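Local coordinates for putative type VI secretion protein (Escherichia coli, PDB 6SKI) that probably hydrolyses phospholipids as a toxic effector of the type VI secretion system, carried on the VgrG spike, at residues Pro31-Thr36 with Pro182-Ala187; Ser55-Phe60 with Glu495-Leu500; Arg167-Leu172 with Ala218-Lys223; Tyr317-Ser322 with Val412-Ala417; Glu326-Phe331 with Val405-Met410. One frame throughout, in Å; residues are numbered along the deposited sequence.

Contact 1 of 5, residues Pro31-Thr36 with Pro182-Ala187; sequences PARGVT and PDFCIA
Cys-185 takes its place beside Gly-34 in a parallel ladder and uses both of its backbone polar atoms across the strands. Its N gives a hydrogen bond to Arg-33 O (2.9 Å, 172° at the hydrogen), and its O receives Val-35 N. Two residues on, Ala-187 N reaches Val-35 O at 2.9 Å, but this bond is bent to 142° and the donor stands above the carbonyl plane. A weaker CA-H...O contact, from Gly-34 CA to Cys-185 O, fills in the ladder.

These strands, 22-43 and 184-195, are neighbours in the mostly parallel central sheet, as expected of the alpha/beta-hydrolase clan to which the catalytic domain is assigned. Here the sheet nears the other protein chain, from which a basic side chain bonds Pro-182 O.

Apolar contacts gather on the face that bears Val-35, Phe-184 and Ile-186. Val-35 meets both the root and the ring of Phe-184, with CG1 3.7 Å from Phe-184 CB and CG2 3.7 Å from Phe-184 CD2. Ala-187 CB, pointing toward the other strand, rests 3.7 Å from Gly-34 CA.

Charged groups lie toward the N-terminal ends of the two segments. Arg-33 NH2 comes obliquely to Phe-184 CD1 (3.6 Å), guanidinium and ring being turned 72° apart, while Arg-33 NH1 bonds Gln-119 O. Asp-183 is instead paired through OD1 with Lys-30.

Contact 2 of 5, residues Ser55-Phe60 with Glu495-Leu500; sequences SRLMKF and ESDGNL
The end of helix 53-58 and the residues just after it pack on strand 495-497, which pairs with strand 521-523, and on the start of strand 500-502. Leu-57 and Phe-60 meet Asp-497 and Leu-500. The sequence separation is more than 430 residues, so the contact ties an early helix to the C-terminal part of the chain.

One charged link lies beside the apolar cluster. Arg-56 NH2 forms a long salt bridge with Asp-497 OD1 (3.5 Å); the oxygen sits at the guanidinium edge, in its plane, while the carboxylate itself is turned 65° from that plane. Asp-497 OD2 lies against Leu-57 CD2 and is bonded within its own segment. Asn-499 ND2 binds it at 3.0 Å on the syn side, 30° out of the carboxylate plane, and Asn-499 N adds a weak bond of 3.3 Å. These two bonds probably do most to restrain the carboxylate's rotation, the long salt bridge adding little.

The rest of the contact is hydrocarbon. With CG anti to its carbonyl carbon (chi1 -66°), Leu-57 brings its CD2 against both Asp-497 and Leu-500, coming within 3.6 Å of Leu-500 CD1. Leu-146 of helix 144-154 also packs on Leu-57, and Ala-521 and Val-523 pack on Phe-60. Leu-500 approaches Phe-60 from the opposite direction and lays a CH-pi contact over the ring: its CD1 stands 3.7 Å from the Phe-60 centroid.

Contact 3 of 5, residues Arg167-Leu172 with Ala218-Lys223; sequences RITQAL and ARAIAK
Thr-169 contributes the largest share of the surface buried here, and it meets the other helix with both of its branches. Its hydroxyl donates to a main-chain carbonyl, with OG1 2.8 Å from Ala-220 O. The approach is from the flank: OG1 makes an angle of only 105° with the C=O bond and is tilted from the carbonyl plane, which fits a carbonyl that points along its own helix rather than at its neighbour. The first torsion (chi1 -77°) sets OG1 beside the backbone N and places CG2 opposite that N, where the methyl lies 3.6 Å from Lys-223 NZ, the two side chains crossing at a slant and the lysine bending at its last torsion.

Ala-220 is the complement to the threonine. Its short side chain lets the backbones approach, the CA atoms of Thr-169 and Ala-220 being 5.0 Å apart, and its CB sits 3.3 Å from Thr-169 OG1.

One turn on, Leu-172 supplies the apolar half of the contact. Its CD1 touches the main chain at Ile-221 CA (3.6 Å) and, 3.7 Å away, the branch methyl Ile-221 CG2.

The helix axes pass 7.9 Å apart at 26°, running in nearly the same direction. Beneath them Leu-172 packs on Leu-37 and Ile-39, Ile-168 on Phe-191, and Ile-221 on Ile-189. Adjacent helices 156-178 and 215-225 thus cover one face of a largely parallel sheet, the layered construction of alpha/beta-hydrolase folds.

Contact 4 of 5, residues Tyr317-Ser322 with Val412-Ala417; sequences YNPVGS and VPNDWA
Asn-414 points toward segment 317-322 and meets Tyr-317 and Pro-319 with different parts of its side chain. Its CG stands between the backbone N and the carbonyl carbon (chi1 74°), which turns the amide across the loop. At the root, Asn-414 CB packs 3.9 Å from Tyr-317 CB; at the end, Asn-414 ND2 reaches Tyr-317 O at 2.8 Å, although the angle of 130° at the hydrogen makes this a weak bond. The other amide atom, OD1, lies 3.7 Å from Pro-319 CA, and the proline ring crosses the amide at a slant. The tyrosine ring leads off in another direction, stacks with His-487 and lies near, without touching, a probable Ser-His-Asp catalytic triad.

Val-320 meets Pro-413, the residue before Asn-414. Its CG2 is set against the main chain at Pro-413 CA (3.6 Å) and lies 4.1 Å from Pro-413 CB.

Val-320 is the second residue of a type I beta turn, Pro-319 to Ser-322. Ser-322 OG donates to Pro-319 O over 2.7 Å, reinforcing a weak backbone bond from Ser-322 N to the same oxygen. The turn therefore carries its own polar support, and across the segments a single weak hydrogen bond is combined with carbon contacts, so the association of segment 317-322 with the loop before helix 416-431 probably rests more on carbon contacts than on polar pairing.

Contact 5 of 5, residues Glu326-Phe331 with Val405-Met410; sequences ENESLF and VFFERM
Glu-328 and Arg-409 form a hydrogen-bonded antiparallel pair, each amide answering the carbonyl of the other: Glu-328 N to Arg-409 O and Arg-409 N to Glu-328 O, both 2.9 Å. Leu-330 and Phe-407 repeat the pattern, with Leu-330 N 2.9 Å from Phe-407 O and Phe-407 N 2.8 Å from Leu-330 O.

The same Glu-328 and Arg-409 also join through their side chains, which run side by side. Glu-328 OE1 takes a salt bridge from NH2 of Arg-409, modelled too short for its length to be trusted, and a weak 3.0 Å bond from Arg-409 NE. Each group has a second partner: Arg-409 NH2 binds Thr-486 O, and Glu-328 OE2 weakly accepts Cys-488 N. The buried ion pair is thus shared with the loop after helix 476-483. At the strand ends, Asn-327 OD1 accepts Ala-411 N and lies 3.4 Å from Met-410 SD.

On the other face, Phe-406 turns its edge to the face of Phe-331 in an offset edge-to-face pair, centroids 5.2 Å apart and planes at 72°. Leu-82 and Ile-85 of helix 72-85 pack on both rings. Strand 398-409 is the middle of a three-stranded antiparallel sheet, flanked by strands 328-341 and 376-386.

How the contacts relate
From the N terminus, contact 1 opens on strand 22-43 and contact 2 on the helix that follows it. Contact 3 opens at 167-172, before contact 1 closes at 182-187, and closes in turn at 218-223; contact 1 therefore crosses both contact 2 and contact 3. Contact 1 joins two strands of the central sheet and contact 3 two helices on it. Contact 4, between two loops, then opens, and contact 5, pairing strands of the three-stranded sheet, opens and closes inside it; the two touch, with Glu-326 hydrogen-bonded to Asn-318 and Val-412. Contacts 3, 4 and 5 all nest within the long loop closed by contact 2, which ties an early helix to the C-terminal part.

Contact 1 of 5, residues Pro31-Thr36 with Pro182-Ala187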
# COMPACT_ATOMS: atom_id res chain seq x y z
N PRO A 31 38.37 14.65 12.89
CA PRO A 31 37.82 14.00 11.71
C PRO A 31 36.41 13.49 11.98
O PRO A 31 36.10 13.04 13.08
CB PRO A 31 38.80 12.84 11.47
CG PRO A 31 40.08 13.35 12.06
CD PRO A 31 39.62 14.02 13.32
N ALA A 32 35.56 13.57 10.96
CA ALA A 32 34.17 13.15 11.07
C ALA A 32 33.88 12.08 10.03
O ALA A 32 34.19 12.27 8.84
CB ALA A 32 33.22 14.34 10.90
N ARG A 33 33.30 10.97 10.47
CA ARG A 33 32.85 9.93 9.56
C ARG A 33 31.84 10.50 8.58
O ARG A 33 31.15 11.48 8.87
CB ARG A 33 32.19 8.80 10.33
CG ARG A 33 33.08 7.64 10.71
CD ARG A 33 32.24 6.67 11.53
NE ARG A 33 31.78 7.29 12.76
CZ ARG A 33 30.80 6.81 13.52
NH1 ARG A 33 30.18 5.69 13.18
NH2 ARG A 33 30.46 7.44 14.63
N GLY A 34 31.75 9.88 7.41
CA GLY A 34 30.63 10.09 6.51
C GLY A 34 29.78 8.83 6.46
O GLY A 34 30.22 7.81 5.92
N VAL A 35 28.59 8.92 7.03
CA VAL A 35 27.70 7.76 7.14
C VAL A 35 26.60 7.87 6.09
O VAL A 35 25.99 8.93 5.92
CB VAL A 35 27.13 7.61 8.56
CG1 VAL A 35 28.25 7.77 9.58
CG2 VAL A 35 26.03 8.61 8.84
N THR A 36 26.41 6.80 5.33
CA THR A 36 25.29 6.70 4.41
C THR A 36 24.05 6.27 5.18
O THR A 36 23.96 5.12 5.61
CB THR A 36 25.60 5.72 3.28
OG1 THR A 36 26.97 5.87 2.89
CG2 THR A 36 24.70 5.98 2.09
N PRO A 182 26.85 14.07 17.93
CA PRO A 182 27.34 13.12 16.92
C PRO A 182 28.83 13.29 16.63
O PRO A 182 29.37 14.39 16.70
CB PRO A 182 26.49 13.45 15.69
CG PRO A 182 25.26 14.05 16.26
CD PRO A 182 25.76 14.89 17.39
N ASP A 183 29.47 12.17 16.32
CA ASP A 183 30.86 12.14 15.88
C ASP A 183 30.94 11.96 14.37
O ASP A 183 32.02 11.68 13.84
CB ASP A 183 31.59 11.01 16.61
CG ASP A 183 33.10 11.11 16.49
OD1 ASP A 183 33.61 12.08 15.89
OD2 ASP A 183 33.79 10.21 17.01
N PHE A 184 29.82 12.10 13.67
CA PHE A 184 29.74 11.77 12.26
C PHE A 184 28.90 12.81 11.55
O PHE A 184 28.11 13.54 12.16
CB PHE A 184 29.14 10.38 12.05
CG PHE A 184 27.80 10.20 12.69
CD1 PHE A 184 27.70 9.73 13.99
CD2 PHE A 184 26.64 10.49 12.00
CE1 PHE A 184 26.47 9.56 14.58
CE2 PHE A 184 25.41 10.33 12.59
CZ PHE A 184 25.32 9.86 13.88
N CYS A 185 29.07 12.88 10.24
CA CYS A 185 28.20 13.62 9.35
C CYS A 185 27.48 12.63 8.43
O CYS A 185 28.08 11.65 7.98
CB CYS A 185 28.99 14.62 8.51
SG CYS A 185 27.99 15.59 7.38
N ILE A 186 26.21 12.89 8.17
CA ILE A 186 25.45 12.07 7.24
C ILE A 186 25.86 12.48 5.83
O ILE A 186 25.49 13.56 5.36
CB ILE A 186 23.94 12.22 7.46
CG1 ILE A 186 23.58 11.75 8.87
CG2 ILE A 186 23.18 11.41 6.43
CD1 ILE A 186 22.16 12.04 9.26
N ALA A 187 26.62 11.63 5.17
CA ALA A 187 27.19 11.95 3.87
C ALA A 187 26.22 11.68 2.73
O ALA A 187 26.48 12.12 1.60
CB ALA A 187 28.47 11.14 3.64

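Contact 2 of 5, residues Ser55-Phe60 with Glu495-Leu500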
# COMPACT_ATOMS: atom_id res chain seq x y z
N SER A 55 -13.53 4.59 1.29
CA SER A 55 -12.95 3.70 0.28
C SER A 55 -14.00 2.75 -0.28
O SER A 55 -14.11 2.55 -1.50
CB SER A 55 -11.79 2.92 0.88
OG SER A 55 -10.56 3.60 0.72
N ARG A 56 -14.79 2.14 0.61
CA ARG A 56 -15.83 1.23 0.18
C ARG A 56 -16.85 1.93 -0.71
O ARG A 56 -17.37 1.33 -1.66
CB ARG A 56 -16.51 0.63 1.41
CG ARG A 56 -15.60 -0.25 2.24
CD ARG A 56 -16.39 -1.09 3.23
NE ARG A 56 -17.69 -0.49 3.52
CZ ARG A 56 -17.97 0.17 4.64
NH1 ARG A 56 -17.04 0.32 5.57
NH2 ARG A 56 -19.18 0.67 4.82
N LEU A 57 -17.13 3.20 -0.42
CA LEU A 57 -18.05 3.95 -1.27
C LEU A 57 -17.41 4.36 -2.58
O LEU A 57 -18.09 4.42 -3.61
CB LEU A 57 -18.56 5.19 -0.53
CG LEU A 57 -19.43 4.90 0.69
CD1 LEU A 57 -19.94 6.20 1.29
CD2 LEU A 57 -20.58 3.99 0.32
N MET A 58 -16.10 4.64 -2.58
CA MET A 58 -15.39 4.86 -3.83
C MET A 58 -15.51 3.65 -4.74
O MET A 58 -15.54 3.79 -5.96
CB MET A 58 -13.92 5.15 -3.55
CG MET A 58 -13.49 6.57 -3.84
SD MET A 58 -11.70 6.75 -3.76
CE MET A 58 -11.23 6.35 -5.43
N LYS A 59 -15.57 2.46 -4.15
CA LYS A 59 -15.72 1.25 -4.96
C LYS A 59 -17.06 1.21 -5.69
O LYS A 59 -17.21 0.45 -6.66
CB LYS A 59 -15.53 0.01 -4.09
CG LYS A 59 -14.11 -0.51 -4.12
CD LYS A 59 -13.92 -1.74 -3.26
CE LYS A 59 -13.98 -1.39 -1.79
NZ LYS A 59 -14.06 -2.61 -0.95
N PHE A 60 -18.05 2.00 -5.26
CA PHE A 60 -19.33 2.07 -5.98
C PHE A 60 -19.15 2.55 -7.41
O PHE A 60 -19.94 2.18 -8.28
CB PHE A 60 -20.31 2.99 -5.27
CG PHE A 60 -21.17 2.31 -4.24
CD1 PHE A 60 -22.50 2.04 -4.51
CD2 PHE A 60 -20.66 1.98 -3.00
CE1 PHE A 60 -23.29 1.44 -3.57
CE2 PHE A 60 -21.45 1.38 -2.06
CZ PHE A 60 -22.77 1.10 -2.34
N GLU A 495 -22.90 -5.96 -1.96
CA GLU A 495 -22.85 -5.23 -0.71
C GLU A 495 -23.77 -4.03 -0.81
O GLU A 495 -24.18 -3.63 -1.90
CB GLU A 495 -21.42 -4.79 -0.38
CG GLU A 495 -20.48 -5.94 -0.06
CD GLU A 495 -19.19 -5.48 0.59
OE1 GLU A 495 -19.03 -4.26 0.80
OE2 GLU A 495 -18.34 -6.34 0.89
N SER A 496 -24.11 -3.46 0.33
CA SER A 496 -25.01 -2.32 0.37
C SER A 496 -24.48 -1.26 1.31
O SER A 496 -23.73 -1.54 2.25
CB SER A 496 -26.42 -2.74 0.80
OG SER A 496 -26.43 -3.21 2.13
N ASP A 497 -24.89 -0.02 1.04
CA ASP A 497 -24.63 1.10 1.93
C ASP A 497 -25.85 2.00 1.94
O ASP A 497 -26.58 2.11 0.96
CB ASP A 497 -23.39 1.89 1.51
CG ASP A 497 -22.70 2.55 2.69
OD1 ASP A 497 -22.23 1.82 3.59
OD2 ASP A 497 -22.63 3.79 2.72
N GLY A 498 -26.05 2.68 3.07
CA GLY A 498 -27.15 3.61 3.21
C GLY A 498 -26.76 5.07 3.09
O GLY A 498 -27.58 5.94 3.40
N ASN A 499 -25.54 5.36 2.64
CA ASN A 499 -25.05 6.73 2.53
C ASN A 499 -25.05 7.22 1.09
O ASN A 499 -24.55 8.32 0.83
CB ASN A 499 -23.65 6.82 3.11
CG ASN A 499 -23.63 6.64 4.61
OD1 ASN A 499 -24.24 7.40 5.35
ND2 ASN A 499 -22.93 5.61 5.07
N LEU A 500 -25.61 6.45 0.16
CA LEU A 500 -25.61 6.81 -1.24
C LEU A 500 -26.96 6.48 -1.85
O LEU A 500 -27.68 5.60 -1.37
CB LEU A 500 -24.51 6.07 -2.02
CG LEU A 500 -23.05 6.18 -1.60
CD1 LEU A 500 -22.19 5.38 -2.56
CD2 LEU A 500 -22.59 7.62 -1.58

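Contact 3 of 5, residues Arg167-Leu172 with Ala218-Lys223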
# COMPACT_ATOMS: atom_id res chain seq x y z
N ARG A 167 6.62 11.69 8.62
CA ARG A 167 7.15 10.52 9.30
C ARG A 167 8.66 10.39 9.10
O ARG A 167 9.36 9.87 9.98
CB ARG A 167 6.41 9.28 8.82
CG ARG A 167 5.00 9.16 9.34
CD ARG A 167 4.95 8.29 10.58
NE ARG A 167 3.72 8.49 11.34
CZ ARG A 167 2.65 7.70 11.25
NH1 ARG A 167 2.66 6.65 10.44
NH2 ARG A 167 1.57 7.96 11.98
N ILE A 168 9.18 10.86 7.96
CA ILE A 168 10.62 10.92 7.76
C ILE A 168 11.25 11.88 8.75
O ILE A 168 12.31 11.60 9.33
CB ILE A 168 10.93 11.35 6.31
CG1 ILE A 168 10.77 10.18 5.35
CG2 ILE A 168 12.33 11.92 6.20
CD1 ILE A 168 10.58 10.61 3.92
N THR A 169 10.61 13.03 8.97
CA THR A 169 11.10 13.96 9.98
C THR A 169 11.13 13.30 11.35
O THR A 169 12.12 13.41 12.08
CB THR A 169 10.22 15.21 10.00
OG1 THR A 169 10.56 16.06 8.90
CG2 THR A 169 10.42 15.99 11.29
N GLN A 170 10.06 12.59 11.70
CA GLN A 170 10.00 11.94 13.01
C GLN A 170 11.08 10.87 13.15
O GLN A 170 11.73 10.77 14.20
CB GLN A 170 8.62 11.33 13.22
CG GLN A 170 8.52 10.45 14.45
CD GLN A 170 7.29 9.58 14.45
OE1 GLN A 170 6.26 9.94 13.88
NE2 GLN A 170 7.39 8.41 15.07
N ALA A 171 11.30 10.07 12.10
CA ALA A 171 12.29 9.01 12.16
C ALA A 171 13.70 9.57 12.25
O ALA A 171 14.55 9.03 12.97
CB ALA A 171 12.16 8.09 10.95
N LEU A 172 13.97 10.66 11.53
CA LEU A 172 15.28 11.30 11.63
C LEU A 172 15.50 11.89 13.02
O LEU A 172 16.61 11.81 13.57
CB LEU A 172 15.40 12.39 10.56
CG LEU A 172 15.93 11.92 9.21
CD1 LEU A 172 16.07 13.08 8.27
CD2 LEU A 172 17.25 11.22 9.39
N ALA A 218 13.60 17.81 1.28
CA ALA A 218 14.75 18.46 1.91
C ALA A 218 14.34 19.17 3.18
O ALA A 218 15.08 19.17 4.18
CB ALA A 218 15.41 19.43 0.93
N ARG A 219 13.16 19.79 3.18
CA ARG A 219 12.65 20.44 4.38
C ARG A 219 12.43 19.43 5.50
O ARG A 219 12.74 19.71 6.66
CB ARG A 219 11.35 21.17 4.07
CG ARG A 219 11.52 22.62 3.69
CD ARG A 219 10.18 23.25 3.38
NE ARG A 219 10.00 23.44 1.95
CZ ARG A 219 8.87 23.17 1.30
NH1 ARG A 219 7.83 22.69 1.97
NH2 ARG A 219 8.78 23.38 -0.00
N ALA A 220 11.91 18.25 5.17
CA ALA A 220 11.69 17.23 6.18
C ALA A 220 13.01 16.70 6.72
O ALA A 220 13.16 16.46 7.92
CB ALA A 220 10.84 16.10 5.61
N ILE A 221 13.99 16.50 5.83
CA ILE A 221 15.30 16.01 6.28
C ILE A 221 15.97 17.04 7.18
O ILE A 221 16.62 16.69 8.17
CB ILE A 221 16.19 15.65 5.07
CG1 ILE A 221 15.51 14.60 4.20
CG2 ILE A 221 17.52 15.12 5.54
CD1 ILE A 221 16.21 14.36 2.89
N ALA A 222 15.82 18.33 6.85
CA ALA A 222 16.41 19.37 7.68
C ALA A 222 15.69 19.48 9.02
O ALA A 222 16.33 19.65 10.06
CB ALA A 222 16.39 20.70 6.94
N LYS A 223 14.36 19.38 9.01
CA LYS A 223 13.56 19.43 10.23
C LYS A 223 13.71 18.17 11.07
O LYS A 223 13.32 18.18 12.24
CB LYS A 223 12.09 19.65 9.86
CG LYS A 223 11.16 19.89 11.02
CD LYS A 223 9.74 20.15 10.54
CE LYS A 223 8.77 20.20 11.71
NZ LYS A 223 8.87 18.99 12.56

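Contact 4 of 5, residues Tyr317-Ser322 with Val412-Ala417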
# COMPACT_ATOMS: atom_id res chain seq x y z
N TYR A 317 -4.39 -11.57 4.15
CA TYR A 317 -5.37 -12.62 4.37
C TYR A 317 -5.10 -13.29 5.71
O TYR A 317 -3.96 -13.65 6.00
CB TYR A 317 -5.34 -13.65 3.25
CG TYR A 317 -6.01 -13.21 1.97
CD1 TYR A 317 -7.33 -12.78 1.98
CD2 TYR A 317 -5.34 -13.24 0.77
CE1 TYR A 317 -7.95 -12.38 0.81
CE2 TYR A 317 -5.95 -12.85 -0.40
CZ TYR A 317 -7.26 -12.42 -0.37
OH TYR A 317 -7.87 -12.02 -1.54
N ASN A 318 -6.15 -13.44 6.51
CA ASN A 318 -5.99 -14.02 7.84
C ASN A 318 -5.67 -15.51 7.75
O ASN A 318 -6.04 -16.18 6.79
CB ASN A 318 -7.26 -13.80 8.66
CG ASN A 318 -7.83 -12.42 8.47
OD1 ASN A 318 -8.31 -12.07 7.40
ND2 ASN A 318 -7.76 -11.60 9.52
N PRO A 319 -4.96 -16.05 8.74
CA PRO A 319 -4.57 -17.46 8.70
C PRO A 319 -5.76 -18.39 8.85
O PRO A 319 -6.87 -17.99 9.18
CB PRO A 319 -3.62 -17.58 9.90
CG PRO A 319 -3.11 -16.19 10.09
CD PRO A 319 -4.34 -15.37 9.89
N VAL A 320 -5.49 -19.67 8.58
CA VAL A 320 -6.54 -20.69 8.52
C VAL A 320 -7.22 -20.86 9.88
O VAL A 320 -8.44 -21.05 9.95
CB VAL A 320 -5.96 -22.01 8.00
CG1 VAL A 320 -6.70 -23.20 8.60
CG2 VAL A 320 -6.04 -22.06 6.50
N GLY A 321 -6.46 -20.79 10.97
CA GLY A 321 -7.02 -21.09 12.27
C GLY A 321 -7.55 -19.90 13.04
O GLY A 321 -8.04 -20.09 14.16
N SER A 322 -7.47 -18.70 12.50
CA SER A 322 -7.96 -17.53 13.19
C SER A 322 -9.49 -17.51 13.19
O SER A 322 -10.13 -18.18 12.37
CB SER A 322 -7.42 -16.26 12.54
OG SER A 322 -7.62 -16.28 11.14
N VAL A 412 -8.89 -21.31 3.35
CA VAL A 412 -7.87 -20.96 2.36
C VAL A 412 -6.62 -20.49 3.08
O VAL A 412 -6.65 -19.47 3.78
CB VAL A 412 -8.39 -19.89 1.38
CG1 VAL A 412 -7.50 -19.83 0.15
CG2 VAL A 412 -9.82 -20.18 0.98
N PRO A 413 -5.50 -21.21 2.96
CA PRO A 413 -4.27 -20.79 3.64
C PRO A 413 -3.68 -19.53 3.03
O PRO A 413 -3.79 -19.28 1.83
CB PRO A 413 -3.36 -22.00 3.45
CG PRO A 413 -3.83 -22.58 2.16
CD PRO A 413 -5.32 -22.48 2.24
N ASN A 414 -3.04 -18.73 3.88
CA ASN A 414 -2.44 -17.46 3.49
C ASN A 414 -0.92 -17.53 3.37
O ASN A 414 -0.24 -16.52 3.55
CB ASN A 414 -2.84 -16.38 4.49
CG ASN A 414 -2.10 -16.50 5.81
OD1 ASN A 414 -1.77 -17.59 6.25
ND2 ASN A 414 -1.85 -15.36 6.45
N ASP A 415 -0.38 -18.70 3.06
CA ASP A 415 1.06 -18.92 3.12
C ASP A 415 1.80 -18.52 1.85
O ASP A 415 3.03 -18.65 1.81
CB ASP A 415 1.35 -20.39 3.42
CG ASP A 415 0.83 -20.82 4.76
OD1 ASP A 415 1.34 -20.32 5.79
OD2 ASP A 415 -0.09 -21.67 4.80
N TRP A 416 1.11 -18.04 0.82
CA TRP A 416 1.80 -17.65 -0.41
C TRP A 416 2.30 -16.22 -0.36
O TRP A 416 3.23 -15.86 -1.10
CB TRP A 416 0.87 -17.85 -1.61
CG TRP A 416 1.55 -17.62 -2.91
CD1 TRP A 416 1.38 -16.56 -3.75
CD2 TRP A 416 2.52 -18.47 -3.53
NE1 TRP A 416 2.19 -16.69 -4.85
CE2 TRP A 416 2.90 -17.86 -4.74
CE3 TRP A 416 3.11 -19.68 -3.17
CZ2 TRP A 416 3.83 -18.42 -5.59
CZ3 TRP A 416 4.04 -20.24 -4.02
CH2 TRP A 416 4.39 -19.61 -5.22
N ALA A 417 1.76 -15.40 0.54
CA ALA A 417 2.30 -14.07 0.75
C ALA A 417 3.62 -14.12 1.49
O ALA A 417 4.42 -13.18 1.36
CB ALA A 417 1.30 -13.21 1.52

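Contact 5 of 5, residues Glu326-Phe331 with Val405-Met410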
# COMPACT_ATOMS: atom_id res chain seq x y z
N GLU A 326 -10.32 -17.07 6.30
CA GLU A 326 -10.83 -16.76 4.97
C GLU A 326 -11.57 -17.98 4.43
O GLU A 326 -10.95 -18.97 4.03
CB GLU A 326 -9.71 -16.34 4.04
CG GLU A 326 -8.80 -15.29 4.63
CD GLU A 326 -9.33 -13.90 4.42
OE1 GLU A 326 -10.40 -13.76 3.79
OE2 GLU A 326 -8.68 -12.93 4.87
N ASN A 327 -12.90 -17.90 4.43
CA ASN A 327 -13.76 -18.90 3.81
C ASN A 327 -14.44 -18.24 2.63
O ASN A 327 -15.07 -17.19 2.77
CB ASN A 327 -14.79 -19.43 4.80
CG ASN A 327 -14.18 -20.26 5.89
OD1 ASN A 327 -13.32 -21.10 5.63
ND2 ASN A 327 -14.61 -20.04 7.12
N GLU A 328 -14.33 -18.86 1.46
CA GLU A 328 -14.83 -18.29 0.22
C GLU A 328 -16.17 -18.92 -0.12
O GLU A 328 -16.24 -20.10 -0.46
CB GLU A 328 -13.83 -18.52 -0.92
CG GLU A 328 -12.55 -17.72 -0.78
CD GLU A 328 -11.65 -17.85 -1.99
OE1 GLU A 328 -11.62 -18.94 -2.59
OE2 GLU A 328 -10.98 -16.86 -2.33
N SER A 329 -17.23 -18.12 -0.01
CA SER A 329 -18.55 -18.48 -0.52
C SER A 329 -18.91 -17.36 -1.49
O SER A 329 -19.42 -16.31 -1.07
CB SER A 329 -19.56 -18.61 0.61
OG SER A 329 -19.09 -19.52 1.60
N LEU A 330 -18.67 -17.58 -2.77
CA LEU A 330 -18.61 -16.49 -3.73
C LEU A 330 -19.56 -16.73 -4.89
O LEU A 330 -19.65 -17.84 -5.41
CB LEU A 330 -17.19 -16.32 -4.28
CG LEU A 330 -16.04 -16.37 -3.28
CD1 LEU A 330 -14.72 -16.47 -4.01
CD2 LEU A 330 -16.06 -15.16 -2.37
N PHE A 331 -20.25 -15.67 -5.31
CA PHE A 331 -20.98 -15.70 -6.57
C PHE A 331 -19.99 -15.44 -7.69
O PHE A 331 -19.39 -14.36 -7.76
CB PHE A 331 -22.09 -14.65 -6.58
CG PHE A 331 -23.33 -15.07 -5.86
CD1 PHE A 331 -23.86 -16.33 -6.06
CD2 PHE A 331 -23.98 -14.20 -5.01
CE1 PHE A 331 -25.00 -16.71 -5.40
CE2 PHE A 331 -25.13 -14.58 -4.36
CZ PHE A 331 -25.64 -15.84 -4.55
N VAL A 405 -23.81 -18.75 -10.16
CA VAL A 405 -22.72 -19.70 -10.02
C VAL A 405 -22.02 -19.44 -8.69
O VAL A 405 -21.55 -18.33 -8.43
CB VAL A 405 -21.73 -19.60 -11.18
CG1 VAL A 405 -20.68 -20.68 -11.07
CG2 VAL A 405 -22.46 -19.71 -12.49
N PHE A 406 -21.96 -20.47 -7.84
CA PHE A 406 -21.39 -20.37 -6.51
C PHE A 406 -20.11 -21.19 -6.42
O PHE A 406 -20.05 -22.33 -6.91
CB PHE A 406 -22.39 -20.85 -5.46
CG PHE A 406 -22.27 -20.14 -4.15
CD1 PHE A 406 -22.55 -18.79 -4.05
CD2 PHE A 406 -21.90 -20.82 -3.01
CE1 PHE A 406 -22.45 -18.14 -2.85
CE2 PHE A 406 -21.79 -20.17 -1.81
CZ PHE A 406 -22.07 -18.83 -1.73
N PHE A 407 -19.10 -20.61 -5.79
CA PHE A 407 -17.86 -21.30 -5.47
C PHE A 407 -17.74 -21.37 -3.95
O PHE A 407 -17.84 -20.35 -3.27
CB PHE A 407 -16.66 -20.56 -6.06
CG PHE A 407 -15.36 -21.26 -5.86
CD1 PHE A 407 -15.15 -22.53 -6.37
CD2 PHE A 407 -14.34 -20.66 -5.15
CE1 PHE A 407 -13.95 -23.17 -6.18
CE2 PHE A 407 -13.14 -21.30 -4.96
CZ PHE A 407 -12.95 -22.56 -5.47
N GLU A 408 -17.54 -22.58 -3.44
CA GLU A 408 -17.37 -22.80 -2.01
C GLU A 408 -16.00 -23.42 -1.76
O GLU A 408 -15.73 -24.53 -2.22
CB GLU A 408 -18.47 -23.71 -1.45
CG GLU A 408 -19.85 -23.10 -1.45
CD GLU A 408 -20.91 -24.07 -1.93
OE1 GLU A 408 -21.57 -24.70 -1.07
OE2 GLU A 408 -21.09 -24.20 -3.16
N ARG A 409 -15.16 -22.71 -1.02
CA ARG A 409 -13.87 -23.22 -0.59
C ARG A 409 -13.69 -22.81 0.87
O ARG A 409 -14.04 -21.70 1.25
CB ARG A 409 -12.73 -22.68 -1.44
CG ARG A 409 -11.40 -23.33 -1.14
CD ARG A 409 -10.37 -23.03 -2.21
NE ARG A 409 -10.40 -21.63 -2.60
CZ ARG A 409 -9.36 -20.98 -3.13
NH1 ARG A 409 -8.22 -21.62 -3.32
NH2 ARG A 409 -9.48 -19.71 -3.46
N MET A 410 -13.14 -23.72 1.67
CA MET A 410 -13.05 -23.50 3.10
C MET A 410 -11.59 -23.55 3.55
O MET A 410 -10.82 -24.38 3.06
CB MET A 410 -13.87 -24.53 3.87
CG MET A 410 -15.36 -24.24 3.89
SD MET A 410 -15.88 -23.25 5.29
CE MET A 410 -14.87 -23.97 6.59